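Local coordinates for protein predicted phosphatase, HAD family (Clostridium acetobutylicum, PDB 3MC1) that is probably a phosphatase of the haloacid dehalogenase (HAD) superfamily, hydrolysing phosphate esters at an acidic metal site, although its substrate is not known, at residues Y28-F33 against V68-Y73; V107-T113 against F129-S135; I183-Y187 against L210-I214. All blocks are in the same frame, centred on the assembly; numbering follows the deposited sequence.

Interaction 1 of 3, residues Y28-F33 against V68-Y73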
loop_
_atom_site.group_PDB
_atom_site.type_symbol
_atom_site.label_atom_id
_atom_site.label_comp_id
_atom_site.label_asym_id
_atom_site.label_seq_id
_atom_site.Cartn_x
_atom_site.Cartn_y
_atom_site.Cartn_z
ATOM N N TYR A 28 -7.592 14.137 -12.308
ATOM C CA TYR A 28 -7.514 15.583 -12.113
ATOM C C TYR A 28 -6.154 16.090 -12.580
ATOM O O TYR A 28 -6.054 17.147 -13.206
ATOM C CB TYR A 28 -7.690 15.948 -10.637
ATOM C CG TYR A 28 -7.325 17.384 -10.352
ATOM C CD1 TYR A 28 -8.201 18.421 -10.671
ATOM C CD2 TYR A 28 -6.078 17.717 -9.819
ATOM C CE1 TYR A 28 -7.849 19.754 -10.472
ATOM C CE2 TYR A 28 -5.712 19.049 -9.613
ATOM C CZ TYR A 28 -6.606 20.061 -9.946
ATOM O OH TYR A 28 -6.254 21.381 -9.775
ATOM N N SER A 29 -5.110 15.332 -12.253
ATOM C CA SER A 29 -3.747 15.690 -12.630
ATOM C C SER A 29 -3.506 15.581 -14.136
ATOM O O SER A 29 -2.947 16.490 -14.750
ATOM C CB SER A 29 -2.749 14.789 -11.898
ATOM O OG SER A 29 -1.424 15.071 -12.308
ATOM N N LEU A 30 -3.926 14.464 -14.720
ATOM C CA LEU A 30 -3.736 14.232 -16.148
ATOM C C LEU A 30 -4.487 15.254 -16.993
ATOM O O LEU A 30 -3.977 15.709 -18.018
ATOM C CB LEU A 30 -4.191 12.820 -16.521
ATOM C CG LEU A 30 -3.392 11.663 -15.912
ATOM C CD1 LEU A 30 -4.062 10.347 -16.262
ATOM C CD2 LEU A 30 -1.960 11.690 -16.427
ATOM N N ASN A 31 -5.694 15.606 -16.560
ATOM C CA ASN A 31 -6.514 16.580 -17.277
ATOM C C ASN A 31 -5.821 17.936 -17.362
ATOM O O ASN A 31 -6.110 18.727 -18.258
ATOM C CB ASN A 31 -7.876 16.733 -16.598
ATOM C CG ASN A 31 -8.783 15.539 -16.841
ATOM O OD1 ASN A 31 -8.360 14.530 -17.409
ATOM N ND2 ASN A 31 -10.032 15.646 -16.406
ATOM N N LYS A 32 -4.914 18.200 -16.424
ATOM C CA LYS A 32 -4.162 19.450 -16.417
ATOM C C LYS A 32 -3.126 19.414 -17.539
ATOM O O LYS A 32 -2.555 20.436 -17.905
ATOM C CB LYS A 32 -3.443 19.639 -15.077
ATOM C CG LYS A 32 -4.351 19.925 -13.903
ATOM C CD LYS A 32 -5.164 21.182 -14.154
ATOM C CE LYS A 32 -5.808 21.672 -12.880
ATOM N NZ LYS A 32 -4.756 22.027 -11.894
ATOM N N PHE A 33 -2.879 18.220 -18.066
ATOM C CA PHE A 33 -1.921 18.040 -19.150
ATOM C C PHE A 33 -2.721 17.811 -20.423
ATOM O O PHE A 33 -2.186 17.380 -21.449
ATOM C CB PHE A 33 -1.023 16.834 -18.861
ATOM C CG PHE A 33 -0.099 17.037 -17.694
ATOM C CD1 PHE A 33 1.021 17.849 -17.811
ATOM C CD2 PHE A 33 -0.358 16.429 -16.468
ATOM C CE1 PHE A 33 1.872 18.054 -16.721
ATOM C CE2 PHE A 33 0.486 16.630 -15.379
ATOM C CZ PHE A 33 1.601 17.443 -15.504
ATOM N N VAL A 68 5.614 17.381 -11.221
ATOM C CA VAL A 68 4.587 18.408 -11.363
ATOM C C VAL A 68 3.235 17.724 -11.287
ATOM O O VAL A 68 2.317 18.204 -10.612
ATOM C CB VAL A 68 4.703 19.146 -12.721
ATOM C CG1 VAL A 68 3.491 20.054 -12.928
ATOM C CG2 VAL A 68 5.981 19.965 -12.756
ATOM N N ALA A 69 3.132 16.595 -11.986
ATOM C CA ALA A 69 1.917 15.800 -12.018
ATOM C C ALA A 69 1.541 15.322 -10.613
ATOM O O ALA A 69 0.360 15.266 -10.262
ATOM C CB ALA A 69 2.107 14.605 -12.940
ATOM N N ILE A 70 2.548 14.973 -9.818
ATOM C CA ILE A 70 2.308 14.504 -8.456
ATOM C C ILE A 70 1.711 15.638 -7.628
ATOM O O ILE A 70 0.810 15.420 -6.821
ATOM C CB ILE A 70 3.624 13.996 -7.806
ATOM C CG1 ILE A 70 4.024 12.662 -8.446
ATOM C CG2 ILE A 70 3.450 13.842 -6.299
ATOM C CD1 ILE A 70 5.399 12.134 -8.007
ATOM N N ASP A 71 2.200 16.857 -7.842
ATOM C CA ASP A 71 1.671 18.000 -7.105
ATOM C C ASP A 71 0.211 18.284 -7.434
ATOM O O ASP A 71 -0.569 18.605 -6.536
ATOM C CB ASP A 71 2.524 19.243 -7.358
ATOM C CG ASP A 71 3.868 19.158 -6.681
ATOM O OD1 ASP A 71 3.921 18.616 -5.557
ATOM O OD2 ASP A 71 4.867 19.635 -7.255
ATOM N N TYR A 72 -0.171 18.172 -8.709
ATOM C CA TYR A 72 -1.566 18.405 -9.087
ATOM C C TYR A 72 -2.425 17.341 -8.410
ATOM O O TYR A 72 -3.499 17.623 -7.884
ATOM C CB TYR A 72 -1.774 18.292 -10.599
ATOM C CG TYR A 72 -1.152 19.392 -11.420
ATOM C CD1 TYR A 72 -1.154 20.712 -10.974
ATOM C CD2 TYR A 72 -0.585 19.116 -12.664
ATOM C CE1 TYR A 72 -0.603 21.733 -11.749
ATOM C CE2 TYR A 72 -0.034 20.124 -13.447
ATOM C CZ TYR A 72 -0.044 21.430 -12.982
ATOM O OH TYR A 72 0.523 22.427 -13.744
ATOM N N TYR A 73 -1.943 16.108 -8.464
ATOM C CA TYR A 73 -2.623 14.978 -7.855
ATOM C C TYR A 73 -2.917 15.329 -6.398
ATOM O O TYR A 73 -4.048 15.195 -5.931
ATOM C CB TYR A 73 -1.709 13.752 -7.929
ATOM C CG TYR A 73 -2.146 12.555 -7.108
ATOM C CD1 TYR A 73 -2.707 11.442 -7.722
ATOM C CD2 TYR A 73 -1.931 12.509 -5.721
ATOM C CE1 TYR A 73 -3.036 10.304 -6.988
ATOM C CE2 TYR A 73 -2.265 11.376 -4.974
ATOM C CZ TYR A 73 -2.811 10.278 -5.617
ATOM O OH TYR A 73 -3.101 9.135 -4.912
#

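Interaction 2 of 3, residues V107-T113 against F129-S135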
loop_
_atom_site.group_PDB
_atom_site.type_symbol
_atom_site.label_atom_id
_atom_site.label_comp_id
_atom_site.label_asym_id
_atom_site.label_seq_id
_atom_site.Cartn_x
_atom_site.Cartn_y
_atom_site.Cartn_z
ATOM N N VAL A 107 2.407 -0.545 9.348
ATOM C CA VAL A 107 2.019 -0.218 7.983
ATOM C C VAL A 107 3.315 0.175 7.276
ATOM O O VAL A 107 4.079 1.000 7.770
ATOM C CB VAL A 107 1.030 0.974 7.896
ATOM C CG1 VAL A 107 0.871 1.400 6.427
ATOM C CG2 VAL A 107 -0.325 0.581 8.465
ATOM N N ALA A 108 3.561 -0.444 6.130
ATOM C CA ALA A 108 4.743 -0.156 5.328
ATOM C C ALA A 108 4.168 0.128 3.945
ATOM O O ALA A 108 3.746 -0.790 3.243
ATOM C CB ALA A 108 5.666 -1.368 5.291
ATOM N N THR A 109 4.154 1.400 3.558
ATOM C CA THR A 109 3.557 1.788 2.288
ATOM C C THR A 109 4.338 2.829 1.486
ATOM O O THR A 109 5.108 3.608 2.048
ATOM C CB THR A 109 2.126 2.335 2.546
ATOM O OG1 THR A 109 1.531 2.755 1.316
ATOM C CG2 THR A 109 2.169 3.522 3.512
ATOM N N SER A 110 4.143 2.827 0.167
ATOM C CA SER A 110 4.791 3.818 -0.691
ATOM C C SER A 110 3.969 5.110 -0.605
ATOM O O SER A 110 4.399 6.169 -1.069
ATOM C CB SER A 110 4.854 3.346 -2.155
ATOM O OG SER A 110 5.842 2.346 -2.351
ATOM N N LYS A 111 2.774 5.030 -0.028
ATOM C CA LYS A 111 1.963 6.229 0.099
ATOM C C LYS A 111 2.647 7.160 1.105
ATOM O O LYS A 111 3.249 6.698 2.070
ATOM C CB LYS A 111 0.559 5.863 0.587
ATOM C CG LYS A 111 -0.399 7.042 0.639
ATOM C CD LYS A 111 -1.725 6.628 1.224
ATOM C CE LYS A 111 -2.880 7.253 0.456
ATOM N NZ LYS A 111 -2.887 6.782 -0.957
ATOM N N PRO A 112 2.582 8.486 0.883
ATOM C CA PRO A 112 3.233 9.378 1.850
ATOM C C PRO A 112 2.734 9.119 3.275
ATOM O O PRO A 112 1.542 8.913 3.486
ATOM C CB PRO A 112 2.845 10.764 1.349
ATOM C CG PRO A 112 2.791 10.576 -0.134
ATOM C CD PRO A 112 2.053 9.253 -0.262
ATOM N N THR A 113 3.652 9.138 4.241
ATOM C CA THR A 113 3.320 8.916 5.647
ATOM C C THR A 113 2.272 9.901 6.168
ATOM O O THR A 113 1.380 9.531 6.932
ATOM C CB THR A 113 4.563 9.070 6.551
ATOM O OG1 THR A 113 5.643 8.294 6.023
ATOM C CG2 THR A 113 4.260 8.604 7.959
ATOM N N PHE A 129 -1.909 -0.082 15.122
ATOM C CA PHE A 129 -0.538 -0.157 14.623
ATOM C C PHE A 129 0.540 0.386 15.530
ATOM O O PHE A 129 0.350 1.398 16.201
ATOM C CB PHE A 129 -0.465 0.559 13.264
ATOM C CG PHE A 129 -1.372 -0.044 12.227
ATOM C CD1 PHE A 129 -1.002 -1.217 11.561
ATOM C CD2 PHE A 129 -2.639 0.495 11.993
ATOM C CE1 PHE A 129 -1.885 -1.848 10.682
ATOM C CE2 PHE A 129 -3.526 -0.130 11.121
ATOM C CZ PHE A 129 -3.148 -1.305 10.465
ATOM N N ASP A 130 1.677 -0.306 15.534
ATOM C CA ASP A 130 2.851 0.083 16.301
ATOM C C ASP A 130 3.534 1.243 15.581
ATOM O O ASP A 130 4.199 2.070 16.200
ATOM C CB ASP A 130 3.827 -1.086 16.391
ATOM C CG ASP A 130 3.509 -2.027 17.533
ATOM O OD1 ASP A 130 2.327 -2.128 17.921
ATOM O OD2 ASP A 130 4.446 -2.677 18.027
ATOM N N ALA A 131 3.388 1.284 14.262
ATOM C CA ALA A 131 3.980 2.358 13.477
ATOM C C ALA A 131 3.332 2.395 12.101
ATOM O O ALA A 131 2.826 1.387 11.617
ATOM C CB ALA A 131 5.491 2.150 13.344
ATOM N N ILE A 132 3.332 3.573 11.487
ATOM C CA ILE A 132 2.771 3.757 10.154
ATOM C C ILE A 132 3.910 4.402 9.390
ATOM O O ILE A 132 4.179 5.589 9.540
ATOM C CB ILE A 132 1.523 4.678 10.197
ATOM C CG1 ILE A 132 0.393 3.955 10.938
ATOM C CG2 ILE A 132 1.086 5.048 8.783
ATOM C CD1 ILE A 132 -0.789 4.835 11.297
ATOM N N VAL A 133 4.596 3.601 8.585
ATOM C CA VAL A 133 5.749 4.072 7.842
ATOM C C VAL A 133 5.461 4.214 6.355
ATOM O O VAL A 133 5.276 3.227 5.643
ATOM C CB VAL A 133 6.939 3.108 8.041
ATOM C CG1 VAL A 133 8.220 3.738 7.508
ATOM C CG2 VAL A 133 7.075 2.761 9.536
ATOM N N GLY A 134 5.428 5.458 5.896
ATOM C CA GLY A 134 5.163 5.718 4.496
ATOM C C GLY A 134 6.329 6.422 3.846
ATOM O O GLY A 134 7.422 6.506 4.410
ATOM N N SER A 135 6.101 6.918 2.637
ATOM C CA SER A 135 7.142 7.622 1.911
ATOM C C SER A 135 7.186 9.071 2.395
ATOM O O SER A 135 6.295 9.533 3.118
ATOM C CB SER A 135 6.848 7.596 0.405
ATOM O OG SER A 135 5.604 8.215 0.113
#

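Interaction 3 of 3, residues I183-Y187 against L210-I214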
loop_
_atom_site.group_PDB
_atom_site.type_symbol
_atom_site.label_atom_id
_atom_site.label_comp_id
_atom_site.label_asym_id
_atom_site.label_seq_id
_atom_site.Cartn_x
_atom_site.Cartn_y
_atom_site.Cartn_z
ATOM N N ILE A 183 2.535 -12.453 1.839
ATOM C CA ILE A 183 1.219 -13.002 1.586
ATOM C C ILE A 183 0.574 -11.976 0.657
ATOM O O ILE A 183 0.410 -10.808 1.027
ATOM C CB ILE A 183 0.344 -13.088 2.843
ATOM C CG1 ILE A 183 0.981 -13.993 3.899
ATOM C CG2 ILE A 183 -1.035 -13.644 2.447
ATOM C CD1 ILE A 183 0.133 -14.124 5.167
ATOM N N GLY A 184 0.241 -12.402 -0.554
ATOM C CA GLY A 184 -0.395 -11.500 -1.488
ATOM C C GLY A 184 -1.896 -11.699 -1.394
ATOM O O GLY A 184 -2.359 -12.827 -1.205
ATOM N N VAL A 185 -2.660 -10.615 -1.488
ATOM C CA VAL A 185 -4.115 -10.725 -1.435
ATOM C C VAL A 185 -4.656 -10.326 -2.800
ATOM O O VAL A 185 -4.131 -9.412 -3.432
ATOM C CB VAL A 185 -4.716 -9.818 -0.332
ATOM C CG1 VAL A 185 -4.031 -10.128 1.006
ATOM C CG2 VAL A 185 -4.555 -8.351 -0.702
ATOM N N THR A 186 -5.700 -11.018 -3.255
ATOM C CA THR A 186 -6.285 -10.735 -4.560
ATOM C C THR A 186 -7.559 -9.900 -4.524
ATOM O O THR A 186 -8.142 -9.632 -5.571
ATOM C CB THR A 186 -6.588 -12.040 -5.345
ATOM O OG1 THR A 186 -7.424 -12.890 -4.550
ATOM C CG2 THR A 186 -5.287 -12.779 -5.696
ATOM N N TYR A 187 -8.001 -9.495 -3.335
ATOM C CA TYR A 187 -9.204 -8.674 -3.239
ATOM C C TYR A 187 -8.848 -7.212 -3.486
ATOM O O TYR A 187 -9.710 -6.335 -3.460
ATOM C CB TYR A 187 -9.883 -8.853 -1.866
ATOM C CG TYR A 187 -9.042 -8.473 -0.663
ATOM C CD1 TYR A 187 -8.838 -7.131 -0.312
ATOM C CD2 TYR A 187 -8.443 -9.458 0.126
ATOM C CE1 TYR A 187 -8.058 -6.789 0.801
ATOM C CE2 TYR A 187 -7.666 -9.127 1.233
ATOM C CZ TYR A 187 -7.473 -7.800 1.567
ATOM O OH TYR A 187 -6.673 -7.500 2.643
ATOM N N LEU A 210 -6.847 -14.408 4.671
ATOM C CA LEU A 210 -5.637 -13.719 5.097
ATOM C C LEU A 210 -5.416 -13.998 6.582
ATOM O O LEU A 210 -4.311 -14.315 7.008
ATOM C CB LEU A 210 -5.793 -12.210 4.848
ATOM C CG LEU A 210 -4.672 -11.263 5.280
ATOM C CD1 LEU A 210 -3.339 -11.687 4.668
ATOM C CD2 LEU A 210 -5.038 -9.847 4.850
ATOM N N HIS A 211 -6.488 -13.897 7.359
ATOM C CA HIS A 211 -6.418 -14.142 8.792
ATOM C C HIS A 211 -5.864 -15.539 9.062
ATOM O O HIS A 211 -4.896 -15.698 9.804
ATOM C CB HIS A 211 -7.813 -14.004 9.410
ATOM C CG HIS A 211 -7.823 -14.056 10.908
ATOM N ND1 HIS A 211 -7.326 -15.127 11.623
ATOM C CD2 HIS A 211 -8.261 -13.165 11.827
ATOM C CE1 HIS A 211 -7.455 -14.890 12.915
ATOM N NE2 HIS A 211 -8.019 -13.705 13.068
ATOM N N LYS A 212 -6.477 -16.543 8.440
ATOM C CA LYS A 212 -6.072 -17.940 8.610
ATOM C C LYS A 212 -4.611 -18.166 8.258
ATOM O O LYS A 212 -3.875 -18.816 9.003
ATOM C CB LYS A 212 -6.930 -18.849 7.728
ATOM C CG LYS A 212 -8.425 -18.786 7.999
ATOM C CD LYS A 212 -9.169 -19.748 7.080
ATOM C CE LYS A 212 -10.671 -19.729 7.326
ATOM N NZ LYS A 212 -11.015 -20.156 8.703
ATOM N N LYS A 213 -4.199 -17.617 7.118
ATOM C CA LYS A 213 -2.831 -17.761 6.627
ATOM C C LYS A 213 -1.790 -17.139 7.546
ATOM O O LYS A 213 -0.707 -17.695 7.726
ATOM C CB LYS A 213 -2.706 -17.138 5.237
ATOM C CG LYS A 213 -1.459 -17.563 4.487
ATOM C CD LYS A 213 -1.530 -19.047 4.149
ATOM C CE LYS A 213 -0.516 -19.445 3.087
ATOM N NZ LYS A 213 -0.680 -20.873 2.703
ATOM N N ILE A 214 -2.102 -15.977 8.109
ATOM C CA ILE A 214 -1.160 -15.318 9.004
ATOM C C ILE A 214 -0.864 -16.232 10.183
ATOM O O ILE A 214 0.282 -16.373 10.608
ATOM C CB ILE A 214 -1.716 -13.977 9.531
ATOM C CG1 ILE A 214 -1.793 -12.963 8.387
ATOM C CG2 ILE A 214 -0.821 -13.439 10.650
ATOM C CD1 ILE A 214 -2.377 -11.621 8.802
#

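Interaction 1 of 3, residues Y28-F33 against V68-Y73
Ser29 and Ala69 meet where the two segments come closest, with the CA atoms of Ser29 and Tyr73 5.0 Å apart. Ser29 OG donates to Ala69 O at 2.7 Å, tilted a little from the carbonyl plane. That oxygen also takes the helical N-H of Tyr73, so two donors grip it. The serine reaches it because OG stands anti to its own backbone N (chi1 177°). The small Ser29 and Ala69 make this buried side tight, and the Phe33 ring adds to it, its CE2 3.6 Å from Ala69 CB.

Outward from there the contact becomes aromatic and then solvent-facing. Tyr72 turns an edge to the face of Phe33 in an offset edge-to-face pair, planes at 61° and centroids 5.6 Å apart. Over one face of Tyr72 lies Lys32: its CB makes a CH-pi contact, and the chain, bent at chi2 and chi4, brings NZ back to an off-centre cation-pi position 4.5 Å from the ring centroid. Lys32 NZ also donates to Tyr28 OH at 2.7 Å, linking these two residues on the solvent side. The Tyr28 ring meets Tyr72 O with its edge, CE2 3.1 Å from that oxygen.

On the inner side, Ser29 and Leu30 rest on Phe55 of helix 51-59. Helices 19-31 and 63-81 are thus packed together within a helical cap inserted after the first strand, as in C1-capped HAD phosphatases.

Interaction 2 of 3, residues V107-T113 against F129-S135
The Phe129 ring receives Val107 CG2 over one face, in a CH-pi contact 3.7 Å from the centroid and 15° off the ring normal; the methyl sits above the CD1-CE1 side, where the ring crosses the valine obliquely. Strands 107-109 and 131-135 are parallel to within 4°, joined by Val107 N to Ala131 O, Val133 N to Val107 O and Thr109 N to Val133 O.

Between Ala108 and Pro112 the chain turns a corner at Ser110 and Lys111, and a beta bulge shifts the register by two. Gly134 passes close to the turn, its CA 3.2 Å from Lys111 O. Ser135 N binds Lys111 O, while Ser135 OG, which chi1 60° places between the backbone N and the carbonyl carbon, donates to Ser110 O at 2.7 Å from above the carbonyl plane. Ser135 O accepts twice from Thr113: from N at 2.9 Å, in the carbonyl plane, and from OG1 at 3.2 Å, above it. Thr109 OG1 closes an ST turn by accepting from Lys111 N and also bonds Asp10 OD1.

Lys111 NZ forms a salt bridge with Asp12 of the sodium site. Strand 131-135, outermost in the sheet beside 104-109, is connected through helix 113-122 as a beta-alpha-beta unit; Leu120 covers Ile132, and helix 144-155 covers Ala108 and Val133.

Interaction 3 of 3, residues I183-Y187 against L210-I214
Strand 183-185 and helix 210-214 run antiparallel, their segment axes 177° apart in direction and 10.1 Å apart at closest approach, and Val185 and Leu210 have the nearest CA atoms at 7.3 Å. No hydrogen bond joins the two segments; they meet through side chains alone.

In Leu210, chi1 177° swings CG away from the backbone N and spreads the two methyls over Ile183, Val185 and Tyr187. CD1 touches Ile183 CG2 at 3.8 Å, and CD2 meets Tyr187 OH at 3.6 Å, with the two side chains crossing at about a right angle. Val185 CG1 lies 4.0 Å from Leu210 CD2 and equally near CD1, bridging the fork. Farther along the strand's face, Ile183 extends CD1 between the helix side chains, 3.9 Å from both Lys213 CG and Ile214 CG1. The lysine offers only its aliphatic base here, and its far end leads away from the strand.

Tyr187 OH has its hydrogen bond elsewhere, to Thr14 O, while one face of its ring carries Val185 CG2. Ile165 of strand 162-166 and Leu94 of helix 91-101 add to the apolar surroundings of Leu210. A helix running antiparallel to the strands over one face of a parallel sheet is the layered alpha/beta packing of the Rossmann-like HAD core.

How the interactions relate
Interactions 2 and 3 both reach the parallel sheet of the core domain, whereas interaction 1 lies in the helical cap, its centre 34 Å from that of interaction 3 and on the opposite side of the chain's centre. Chemistry follows place. Interaction 2 joins neighbouring strands through backbone bonds and a polar turn near the sodium ion; interaction 3 is buried and almost wholly apolar, strand against covering helix. Interaction 1 is only partly buried, with one hydrogen bond at its buried side and aromatic and cation-pi contacts toward solvent. Interactions 1 and 2 approach to about 5 Å between nearest atoms without touching, consistent with a cap facing the active-site end of the core.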